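Local coordinates for fibrillarin-like rRNA/tRNA 2'-O-methyltransferase (Aeropyrum pernix, PDB 4DF3), which probably methylates ribose 2'-hydroxyls of rRNA and tRNA at sites set by a guide RNA, using the S-adenosyl-L-methionine it binds, at residues K31-G36 with R125-P130; I71-K76 with S96-P101. The protein carries 2 engineered substitutions. One frame throughout, in Å; residues are numbered along the deposited sequence.

In the fold
From the N terminus the chain first builds an antiparallel five-stranded sheet. Residues 31-36 leave its strand 26-31 and meet residues 125-130, which lead into edge strand 128-132 of the mixed seven-stranded sheet; interaction 1 closes this long loop and ties the N-terminal sheet to the Rossmann-like methyltransferase domain. Interaction 2 opens and closes within that span: residues 71-76, between helix 61-67 and strand 80-84, meet residues 96-101 at the end of helix 90-99, closing a much shorter loop. The two contacts do not cross, and they join through the helix end, where Asp97 and Ser96 of interaction 2 reach Leu33 and Asn127 of interaction 1.

Interaction 1. Residues K31-G36 with R125-P130; sequences KNLVPG and RRNIFP
With chi1 of -77° Arg125 sets CG opposite its own carbonyl carbon, and an extended chain then carries the guanidinium to Asn32, whose chi1 of -162° turns its amide to meet it. The two flat groups lie nearly parallel, 6° apart, with Asn32 OD1 3.2 Å from Arg125 NH2. Asn32 OD1 accepts a hydrogen bond from Val34 N at 3.0 Å, the donor standing well above the carbonyl plane: an Asx turn that bends the chain as it leaves strand 26-31. Asn32 ND2 bonds to Glu51 OE2. Leu33 and Val34 lean on the arginine from this turn, Leu33 CB 3.6 Å from Arg125 NH1 and Val34 CG2 over one guanidinium face, 4.1 Å from Arg125 CG. The contact thus bridges the N-terminal sheet and the type I turn Arg125-Ile128 at edge strand 128-132 of the Rossmann-like domain. An alanine in place of Asn32 would probably leave Val34 N without its acceptor and Glu51 OE2 with one donor fewer, freeing the turn to open. Leu33 and Asn127 approach from opposite directions, Leu33 CD2 3.5 Å from Asn127 ND2. Ser96 and Gly100 hold that amide from outside, while Asp97 forms a salt bridge with Arg125 NH1, which also bonds to Ser96.

Interaction 2. Residues I71-K76 with S96-P101; sequences IELPVK and SDIIGP
Leu73 and Ile98 reach for each other tip to tip, Leu73 CD2 ending 4.2 Å from Ile98 CD1, while Val75 lies across Ile98 at about a right angle. Ile98 offers its two branches to different partners. The longer one, through CG1 to CD1, goes to Leu73; the short CG2 drops beside Val75, 4.0 Å from Val75 CG1 and 3.6 Å from the carbonyl oxygen Val75 O. Val75 uses one methyl for both isoleucines: CG1, placed opposite the backbone N by a chi1 of 174°, also comes to 3.7 Å from Ile99 CG2, the two side chains meeting at a slant. Ile99 is turned differently from its neighbour. Its chi1 of 70° puts CG1 between the backbone N and the carbonyl carbon, and the end of the side chain leads away from residues 71-76, leaving CG2 to make the contact; that methyl also lies 3.6 Å from Lys76 O. The junction is wholly apolar between side chains, and no hydrogen bond crosses it. In the Rossmann-like methyltransferase fold it packs the loop ahead of strand 80-84 against the last turn of helix 90-99, the helix that follows that strand and carries S-adenosyl-L-methionine-binding residues Thr90 and Thr91 at its start; the side chains of Val75 and Thr91 are about 8 Å apart. Gly100 N still bonds to Ser96 O at 3.1 Å, while Gly100 leaves helical angles with a positive phi of 74°. The CB of Lys76 points away from the helix, and the residue touches through its backbone. Beyond the pair, Val16 of strand 16-21 packs on both Leu73 and Ile98, and Ile105 of strand 104-109 on Ile99.

Interaction 1. Residues K31-G36 with R125-P130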
loop_
_atom_site.group_PDB
_atom_site.type_symbol
_atom_site.label_atom_id
_atom_site.label_comp_id
_atom_site.label_asym_id
_atom_site.label_seq_id
_atom_site.Cartn_x
_atom_site.Cartn_y
_atom_site.Cartn_z
ATOM N N LYS A 31 -2.026 14.248 -2.190
ATOM C CA LYS A 31 -1.905 15.319 -3.160
ATOM C C LYS A 31 -1.586 14.708 -4.507
ATOM O O LYS A 31 -0.615 13.933 -4.646
ATOM C CB LYS A 31 -0.775 16.268 -2.755
ATOM C CG LYS A 31 -0.732 17.532 -3.618
ATOM C CD LYS A 31 0.392 18.479 -3.107
ATOM C CE LYS A 31 -0.130 19.204 -1.845
ATOM N NZ LYS A 31 0.855 20.233 -1.316
ATOM N N ASN A 32 -2.376 15.104 -5.500
ATOM C CA ASN A 32 -2.282 14.463 -6.796
ATOM C C ASN A 32 -0.923 14.734 -7.470
ATOM O O ASN A 32 -0.597 15.890 -7.799
ATOM C CB ASN A 32 -3.479 14.876 -7.674
ATOM C CG ASN A 32 -3.690 13.915 -8.869
ATOM O OD1 ASN A 32 -2.827 13.072 -9.148
ATOM N ND2 ASN A 32 -4.858 14.006 -9.545
ATOM N N LEU A 33 -0.120 13.684 -7.685
ATOM C CA LEU A 33 1.146 13.884 -8.461
ATOM C C LEU A 33 0.876 14.267 -9.913
ATOM O O LEU A 33 1.778 14.812 -10.575
ATOM C CB LEU A 33 1.982 12.617 -8.496
ATOM C CG LEU A 33 3.433 12.716 -8.955
ATOM C CD1 LEU A 33 4.255 13.652 -8.051
ATOM C CD2 LEU A 33 4.028 11.283 -8.919
ATOM N N VAL A 34 -0.296 13.889 -10.434
ATOM C CA VAL A 34 -0.632 14.189 -11.842
ATOM C C VAL A 34 -1.976 14.912 -11.897
ATOM O O VAL A 34 -3.004 14.257 -12.176
ATOM C CB VAL A 34 -0.734 12.939 -12.684
ATOM C CG1 VAL A 34 -0.897 13.380 -14.201
ATOM C CG2 VAL A 34 0.523 12.146 -12.562
ATOM N N PRO A 35 -1.961 16.214 -11.528
ATOM C CA PRO A 35 -3.169 16.997 -11.342
ATOM C C PRO A 35 -3.954 16.906 -12.623
ATOM O O PRO A 35 -3.335 16.951 -13.684
ATOM C CB PRO A 35 -2.647 18.414 -11.099
ATOM C CG PRO A 35 -1.267 18.314 -10.787
ATOM C CD PRO A 35 -0.751 17.003 -11.219
ATOM N N GLY A 36 -5.268 16.679 -12.518
ATOM C CA GLY A 36 -6.141 16.423 -13.682
ATOM C C GLY A 36 -6.428 14.957 -14.002
ATOM O O GLY A 36 -7.245 14.658 -14.878
ATOM N N ARG A 125 2.115 8.274 -14.762
ATOM C CA ARG A 125 2.793 8.305 -13.433
ATOM C C ARG A 125 4.130 7.658 -13.565
ATOM O O ARG A 125 4.250 6.423 -13.528
ATOM C CB ARG A 125 2.034 7.486 -12.406
ATOM C CG ARG A 125 0.900 8.143 -11.935
ATOM C CD ARG A 125 0.340 7.476 -10.740
ATOM N NE ARG A 125 -0.789 8.344 -10.361
ATOM C CZ ARG A 125 -0.762 9.257 -9.382
ATOM N NH1 ARG A 125 0.332 9.389 -8.692
ATOM N NH2 ARG A 125 -1.850 10.034 -9.095
ATOM N N ARG A 126 5.149 8.474 -13.719
ATOM C CA ARG A 126 6.398 7.947 -14.129
ATOM C C ARG A 126 7.289 7.498 -12.986
ATOM O O ARG A 126 8.441 7.159 -13.209
ATOM C CB ARG A 126 7.062 8.949 -15.044
ATOM C CG ARG A 126 6.236 9.010 -16.291
ATOM C CD ARG A 126 6.626 10.133 -17.151
ATOM N NE ARG A 126 5.660 10.196 -18.239
ATOM C CZ ARG A 126 5.723 11.082 -19.222
ATOM N NH1 ARG A 126 6.695 11.977 -19.229
ATOM N NH2 ARG A 126 4.786 11.079 -20.163
ATOM N N ASN A 127 6.744 7.477 -11.761
ATOM C CA ASN A 127 7.488 6.931 -10.653
ATOM C C ASN A 127 6.944 5.537 -10.322
ATOM O O ASN A 127 7.307 4.962 -9.302
ATOM C CB ASN A 127 7.479 7.882 -9.434
ATOM C CG ASN A 127 6.103 8.057 -8.848
ATOM O OD1 ASN A 127 5.139 7.626 -9.408
ATOM N ND2 ASN A 127 6.023 8.690 -7.697
ATOM N N ILE A 128 6.071 5.001 -11.174
ATOM C CA ILE A 128 5.674 3.617 -11.042
ATOM C C ILE A 128 6.317 2.775 -12.153
ATOM O O ILE A 128 6.165 3.089 -13.372
ATOM C CB ILE A 128 4.127 3.376 -11.035
ATOM C CG1 ILE A 128 3.457 4.103 -9.876
ATOM C CG2 ILE A 128 3.819 1.901 -10.984
ATOM C CD1 ILE A 128 1.864 4.107 -9.979
ATOM N N PHE A 129 6.970 1.674 -11.728
ATOM C CA PHE A 129 7.740 0.795 -12.648
ATOM C C PHE A 129 7.139 -0.603 -12.610
ATOM O O PHE A 129 7.446 -1.416 -11.699
ATOM C CB PHE A 129 9.224 0.744 -12.182
ATOM C CG PHE A 129 10.016 1.999 -12.502
ATOM C CD1 PHE A 129 11.068 1.951 -13.431
ATOM C CD2 PHE A 129 9.744 3.220 -11.861
ATOM C CE1 PHE A 129 11.848 3.143 -13.725
ATOM C CE2 PHE A 129 10.498 4.415 -12.192
ATOM C CZ PHE A 129 11.534 4.341 -13.118
ATOM N N PRO A 130 6.227 -0.907 -13.563
ATOM C CA PRO A 130 5.567 -2.213 -13.515
ATOM C C PRO A 130 6.558 -3.302 -13.999
ATOM O O PRO A 130 7.414 -3.080 -14.906
ATOM C CB PRO A 130 4.347 -2.052 -14.485
ATOM C CG PRO A 130 4.251 -0.540 -14.716
ATOM C CD PRO A 130 5.704 -0.088 -14.661
#

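Interaction 2. Residues I71-K76 with S96-P101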
loop_
_atom_site.group_PDB
_atom_site.type_symbol
_atom_site.label_atom_id
_atom_site.label_comp_id
_atom_site.label_asym_id
_atom_site.label_seq_id
_atom_site.Cartn_x
_atom_site.Cartn_y
_atom_site.Cartn_z
ATOM N N ILE A 71 0.142 2.068 13.543
ATOM C CA ILE A 71 0.889 2.964 14.472
ATOM C C ILE A 71 1.552 4.182 13.802
ATOM O O ILE A 71 1.744 5.225 14.474
ATOM C CB ILE A 71 1.895 2.067 15.288
ATOM C CG1 ILE A 71 2.559 2.790 16.467
ATOM C CG2 ILE A 71 2.912 1.389 14.348
ATOM C CD1 ILE A 71 3.171 1.791 17.471
ATOM N N GLU A 72 1.914 4.065 12.509
ATOM C CA GLU A 72 2.656 5.134 11.739
ATOM C C GLU A 72 2.466 4.758 10.291
ATOM O O GLU A 72 2.070 3.591 10.012
ATOM C CB GLU A 72 4.153 5.180 12.085
ATOM C CG GLU A 72 4.952 3.946 11.855
ATOM C CD GLU A 72 5.981 3.669 12.927
ATOM O OE1 GLU A 72 6.088 4.406 13.938
ATOM O OE2 GLU A 72 6.648 2.644 12.791
ATOM N N LEU A 73 2.659 5.754 9.423
ATOM C CA LEU A 73 2.727 5.511 7.993
ATOM C C LEU A 73 4.198 5.428 7.582
ATOM O O LEU A 73 4.844 6.427 7.485
ATOM C CB LEU A 73 2.062 6.639 7.224
ATOM C CG LEU A 73 2.153 6.603 5.689
ATOM C CD1 LEU A 73 1.620 5.263 5.217
ATOM C CD2 LEU A 73 1.427 7.765 5.044
ATOM N N PRO A 74 4.698 4.205 7.263
ATOM C CA PRO A 74 6.120 4.135 6.966
ATOM C C PRO A 74 6.491 4.562 5.564
ATOM O O PRO A 74 7.686 4.684 5.311
ATOM C CB PRO A 74 6.451 2.635 7.119
ATOM C CG PRO A 74 5.252 1.901 7.051
ATOM C CD PRO A 74 4.060 2.870 7.376
ATOM N N VAL A 75 5.493 4.749 4.683
ATOM C CA VAL A 75 5.742 5.156 3.295
ATOM C C VAL A 75 6.053 6.680 3.339
ATOM O O VAL A 75 5.216 7.483 3.794
ATOM C CB VAL A 75 4.476 4.941 2.363
ATOM C CG1 VAL A 75 4.719 5.527 0.918
ATOM C CG2 VAL A 75 4.083 3.453 2.248
ATOM N N LYS A 76 7.252 7.045 2.865
ATOM C CA LYS A 76 7.790 8.420 2.930
ATOM C C LYS A 76 8.214 8.984 1.577
ATOM O O LYS A 76 8.622 8.247 0.667
ATOM C CB LYS A 76 9.085 8.478 3.747
ATOM C CG LYS A 76 8.976 8.010 5.214
ATOM C CD LYS A 76 8.462 9.156 6.074
ATOM C CE LYS A 76 8.074 8.663 7.462
ATOM N NZ LYS A 76 7.266 9.785 8.142
ATOM N N SER A 96 2.430 6.440 -4.902
ATOM C CA SER A 96 3.110 7.285 -5.916
ATOM C C SER A 96 2.934 8.773 -5.558
ATOM O O SER A 96 3.936 9.520 -5.582
ATOM C CB SER A 96 2.577 6.956 -7.347
ATOM O OG SER A 96 2.824 8.012 -8.253
ATOM N N ASP A 97 1.699 9.183 -5.157
ATOM C CA ASP A 97 1.533 10.555 -4.670
ATOM C C ASP A 97 2.499 10.926 -3.512
ATOM O O ASP A 97 3.065 12.006 -3.513
ATOM C CB ASP A 97 0.090 10.824 -4.226
ATOM C CG ASP A 97 -0.889 10.877 -5.389
ATOM O OD1 ASP A 97 -0.480 11.113 -6.571
ATOM O OD2 ASP A 97 -2.120 10.723 -5.124
ATOM N N ILE A 98 2.575 10.057 -2.497
ATOM C CA ILE A 98 3.345 10.345 -1.262
ATOM C C ILE A 98 4.817 10.375 -1.521
ATOM O O ILE A 98 5.520 11.307 -1.093
ATOM C CB ILE A 98 2.991 9.288 -0.176
ATOM C CG1 ILE A 98 1.506 9.513 0.198
ATOM C CG2 ILE A 98 3.826 9.431 1.101
ATOM C CD1 ILE A 98 0.930 8.283 0.952
ATOM N N ILE A 99 5.286 9.371 -2.259
ATOM C CA ILE A 99 6.742 9.252 -2.485
ATOM C C ILE A 99 7.290 10.310 -3.391
ATOM O O ILE A 99 8.484 10.648 -3.293
ATOM C CB ILE A 99 7.193 7.839 -3.001
ATOM C CG1 ILE A 99 6.744 7.571 -4.420
ATOM C CG2 ILE A 99 6.726 6.760 -1.997
ATOM C CD1 ILE A 99 6.976 6.065 -4.873
ATOM N N GLY A 100 6.425 10.849 -4.272
ATOM C CA GLY A 100 6.806 11.982 -5.149
ATOM C C GLY A 100 7.734 11.556 -6.278
ATOM O O GLY A 100 8.007 10.379 -6.458
ATOM N N PRO A 101 8.223 12.531 -7.069
ATOM C CA PRO A 101 9.021 12.250 -8.304
ATOM C C PRO A 101 10.334 11.496 -8.130
ATOM O O PRO A 101 10.765 10.799 -9.095
ATOM C CB PRO A 101 9.309 13.658 -8.850
ATOM C CG PRO A 101 9.371 14.519 -7.615
ATOM C CD PRO A 101 8.130 13.981 -6.796
#